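Local coordinates for endo-xylogalacturonan hydrolase A (PDB 4C2L), which cleaves xylogalacturonan, the xylose-substituted galacturonan of the hairy regions of pectin, as a secreted glycoside hydrolase of family 28, at residues T230-I235 with I259-A264. Numbering follows the deposited sequence.
With NAG (2-acetamido-2-deoxy-beta-D-glucopyranose), chain D; SO4 (sulfate ion), chain H.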
ATOM      1  N   THR A 230     -11.457   1.142  -1.596  1.00 16.08           N
ATOM      2  CA  THR A 230     -12.539   1.973  -1.069  1.00 15.32           C
ATOM      3  C   THR A 230     -12.060   2.733   0.155  1.00 15.05           C
ATOM      4  O   THR A 230     -11.576   2.126   1.103  1.00 14.61           O
ATOM      5  CB  THR A 230     -13.764   1.111  -0.685  1.00 15.55           C
ATOM      6  OG1 THR A 230     -14.229   0.399  -1.834  1.00 16.20           O
ATOM      7  CG2 THR A 230     -14.882   1.970  -0.163  1.00 15.34           C
ATOM      8  N   GLY A 231     -12.179   4.054   0.119  1.00 14.43           N
ATOM      9  CA  GLY A 231     -11.804   4.889   1.249  1.00 14.95           C
ATOM     10  C   GLY A 231     -10.318   5.172   1.333  1.00 14.79           C
ATOM     11  O   GLY A 231      -9.845   5.728   2.324  1.00 15.30           O
ATOM     12  N   SER A 232      -9.593   4.832   0.268  1.00 15.42           N
ATOM     13  CA  SER A 232      -8.137   4.928   0.269  1.00 15.03           C
ATOM     14  C   SER A 232      -7.608   6.329  -0.081  1.00 15.57           C
ATOM     15  O   SER A 232      -8.376   7.253  -0.326  1.00 15.82           O
ATOM     16  CB  SER A 232      -7.559   3.858  -0.672  1.00 15.88           C
ATOM     17  OG  SER A 232      -7.626   4.277  -2.025  1.00 16.68           O
ATOM     18  N   HIS A 233      -6.289   6.479  -0.071  1.00 14.89           N
ATOM     19  CA  HIS A 233      -5.644   7.700  -0.546  1.00 16.02           C
ATOM     20  C   HIS A 233      -5.059   7.490  -1.926  1.00 15.63           C
ATOM     21  O   HIS A 233      -4.242   8.284  -2.390  1.00 16.40           O
ATOM     22  CB  HIS A 233      -4.577   8.129   0.442  1.00 16.17           C
ATOM     23  CG  HIS A 233      -5.123   8.594   1.770  1.00 17.87           C
ATOM     24  ND1 HIS A 233      -4.325   9.087   2.745  1.00 18.57           N
ATOM     25  CD2 HIS A 233      -6.430   8.641   2.263  1.00 17.86           C
ATOM     26  CE1 HIS A 233      -5.079   9.429   3.809  1.00 19.44           C
ATOM     27  NE2 HIS A 233      -6.369   9.163   3.510  1.00 18.75           N
ATOM     28  N   GLY A 234      -5.466   6.403  -2.578  1.00 15.68           N
ATOM     29  CA  GLY A 234      -5.145   6.141  -3.986  1.00 15.32           C
ATOM     30  C   GLY A 234      -3.969   5.220  -4.278  1.00 15.24           C
ATOM     31  O   GLY A 234      -3.342   4.692  -3.360  1.00 14.33           O
ATOM     32  N   ILE A 235      -3.705   5.017  -5.568  1.00 14.06           N
ATOM     33  CA  ILE A 235      -2.519   4.306  -6.039  1.00 14.39           C
ATOM     34  C   ILE A 235      -1.502   5.425  -6.164  1.00 14.41           C
ATOM     35  O   ILE A 235      -1.628   6.288  -7.034  1.00 13.40           O
ATOM     36  CB  ILE A 235      -2.778   3.655  -7.420  1.00 15.13           C
ATOM     37  CG1 ILE A 235      -3.939   2.657  -7.373  1.00 16.77           C
ATOM     38  CG2 ILE A 235      -1.523   2.982  -7.976  1.00 14.85           C
ATOM     39  CD1 ILE A 235      -3.722   1.444  -6.506  1.00 16.64           C
ATOM     40  N   ILE A 259     -12.852   3.932  -5.248  1.00 17.15           N
ATOM     41  CA  ILE A 259     -14.146   4.350  -4.727  1.00 16.84           C
ATOM     42  C   ILE A 259     -13.932   5.186  -3.468  1.00 16.68           C
ATOM     43  O   ILE A 259     -13.216   4.757  -2.556  1.00 16.14           O
ATOM     44  CB  ILE A 259     -14.994   3.103  -4.362  1.00 17.15           C
ATOM     45  CG1 ILE A 259     -15.170   2.192  -5.585  1.00 17.89           C
ATOM     46  CG2 ILE A 259     -16.327   3.532  -3.765  1.00 17.66           C
ATOM     47  CD1 ILE A 259     -15.571   0.761  -5.261  1.00 19.96           C
ATOM     48  N   ASN A 260     -14.529   6.378  -3.412  1.00 15.86           N
ATOM     49  CA  ASN A 260     -14.463   7.206  -2.208  1.00 17.02           C
ATOM     50  C   ASN A 260     -13.042   7.420  -1.710  1.00 16.75           C
ATOM     51  O   ASN A 260     -12.797   7.423  -0.504  1.00 17.40           O
ATOM     52  CB  ASN A 260     -15.268   6.555  -1.072  1.00 18.43           C
ATOM     53  CG  ASN A 260     -16.754   6.586  -1.318  1.00 21.12           C
ATOM     54  OD1 ASN A 260     -17.224   7.189  -2.280  1.00 20.32           O
ATOM     55  ND2 ASN A 260     -17.508   5.919  -0.447  1.00 22.97           N
ATOM     56  N   SER A 261     -12.102   7.586  -2.634  1.00 16.55           N
ATOM     57  CA  SER A 261     -10.709   7.769  -2.271  0.50 16.15           C
ATOM     58  C   SER A 261     -10.346   9.265  -2.338  1.00 16.37           C
ATOM     59  O   SER A 261     -11.047  10.053  -2.989  1.00 16.65           O
ATOM     60  CB  SER A 261      -9.822   6.889  -3.164  0.50 15.99           C
ATOM     61  OG  SER A 261     -10.088   5.496  -2.921  0.50 14.89           O
ATOM     62  N   THR A 262      -9.289   9.674  -1.649  1.00 15.56           N
ATOM     63  CA  THR A 262      -8.928  11.099  -1.696  1.00 15.77           C
ATOM     64  C   THR A 262      -8.376  11.464  -3.073  1.00 16.26           C
ATOM     65  O   THR A 262      -8.573  12.575  -3.553  1.00 17.59           O
ATOM     66  CB  THR A 262      -7.916  11.499  -0.603  1.00 16.17           C
ATOM     67  OG1 THR A 262      -6.764  10.661  -0.699  1.00 16.00           O
ATOM     68  CG2 THR A 262      -8.536  11.388   0.805  1.00 16.51           C
ATOM     69  N   LYS A 263      -7.654  10.534  -3.683  1.00 16.74           N
ATOM     70  CA  LYS A 263      -7.255  10.624  -5.096  1.00 16.48           C
ATOM     71  C   LYS A 263      -7.290   9.211  -5.630  1.00 15.73           C
ATOM     72  O   LYS A 263      -7.065   8.256  -4.884  1.00 16.67           O
ATOM     73  CB  LYS A 263      -5.862  11.259  -5.272  1.00 16.88           C
ATOM     74  CG  LYS A 263      -4.705  10.422  -4.723  1.00 17.44           C
ATOM     75  CD  LYS A 263      -3.356  11.105  -4.912  1.00 18.16           C
ATOM     76  CE  LYS A 263      -2.193  10.220  -4.460  1.00 19.07           C
ATOM     77  NZ  LYS A 263      -2.142  10.080  -2.982  1.00 19.61           N
ATOM     78  N   ALA A 264      -7.608   9.051  -6.907  1.00 14.76           N
ATOM     79  CA  ALA A 264      -7.556   7.736  -7.507  1.00 14.49           C
ATOM     80  C   ALA A 264      -6.094   7.334  -7.695  1.00 13.89           C
ATOM     81  O   ALA A 264      -5.710   6.191  -7.483  1.00 13.47           O
ATOM     82  CB  ALA A 264      -8.288   7.728  -8.838  1.00 14.67           C
TER
HETATM   83  C1  NAG D 411     -18.938   5.943  -0.605  1.00 28.15           C
HETATM   84  C2  NAG D 411     -19.601   4.819   0.177  1.00 31.72           C
HETATM   85  C3  NAG D 411     -21.122   4.980   0.225  1.00 33.82           C
HETATM   86  C4  NAG D 411     -21.504   6.380   0.684  1.00 34.94           C
HETATM   87  C5  NAG D 411     -20.801   7.385  -0.231  1.00 35.18           C
HETATM   88  C6  NAG D 411     -21.145   8.828   0.122  1.00 35.59           C
HETATM   89  C7  NAG D 411     -18.783   2.524   0.061  1.00 33.37           C
HETATM   90  C8  NAG D 411     -18.630   1.352  -0.860  1.00 33.12           C
HETATM   91  N2  NAG D 411     -19.337   3.580  -0.510  1.00 32.81           N
HETATM   92  O3  NAG D 411     -21.647   3.996   1.090  1.00 35.63           O
HETATM   93  O4  NAG D 411     -22.910   6.554   0.625  1.00 39.37           O
HETATM   94  O5  NAG D 411     -19.389   7.197  -0.129  1.00 31.33           O
HETATM   95  O6  NAG D 411     -20.731   9.079   1.444  1.00 40.19           O
HETATM   96  O7  NAG D 411     -18.424   2.489   1.243  1.00 35.39           O
HETATM   97  S   SO4 H1410      -1.744  11.760   2.113  1.00 49.04           S
HETATM   98  O1  SO4 H1410      -2.455  12.681   3.028  1.00 52.46           O
HETATM   99  O2  SO4 H1410      -0.489  12.394   1.662  1.00 48.69           O
HETATM  100  O3  SO4 H1410      -2.617  11.516   0.945  1.00 48.50           O
HETATM  101  O4  SO4 H1410      -1.451  10.463   2.776  1.00 48.43           O
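Thr262 N donates to Ser232 O at 2.9 Å in the buried middle of two equivalent corners stacked on successive coils of a right-handed parallel beta-helix. Two further backbone bonds flank it, from Gly231 N to Ile259 O and from Ile235 N to Ala264 O, the latter nearly straight at 175°. Where Gly234 passes the opposing corner, its CA lies 3.0 Å from Lys263 O with the side-chain position facing that oxygen, which a glycine accommodates.

With chi1 at 80°, Ser232 OG lies between its own backbone N and carbonyl carbon, where it accepts the N-H of Gly234 in an ST turn. In one of the two conformers of Ser261, the hydroxyls of the two serines are also hydrogen-bonded, Ser232 OG to Ser261 OG at 2.9 Å.

Lys263 reaches back across the contact: its extended chain bends at the last torsion (chi4 -71°) and brings NZ to 2.8 Å from His233 O, nearly in line with the carbonyl bond. The ammonium has a second partner in Ser236 OG.

Thr262 lies against His233, with Thr262 OG1 3.5 Å from His233 CB and Thr262 CG2 3.8 Å from His233 CD2. At the ring's edge His233 ND1 donates to O4 of a sulfate at 3.2 Å, an anion also held by Lys268. His233 is probably an active-site residue, as in related family 28 enzymes, and its side chain touches that of Asp210, the likely proton donor.

At the other end, Thr230 OG1 packs on Ile259 CD1, while Asn260 carries an N-linked GlcNAc on ND2 and is steadied through OD1 by Asn293.

The two corners link strands 227-230 and 246-259, paired in parallel, to strands 235-240 and 266-269 of the next face, with Ile235 turned onto Val253, Met258 and Phe289.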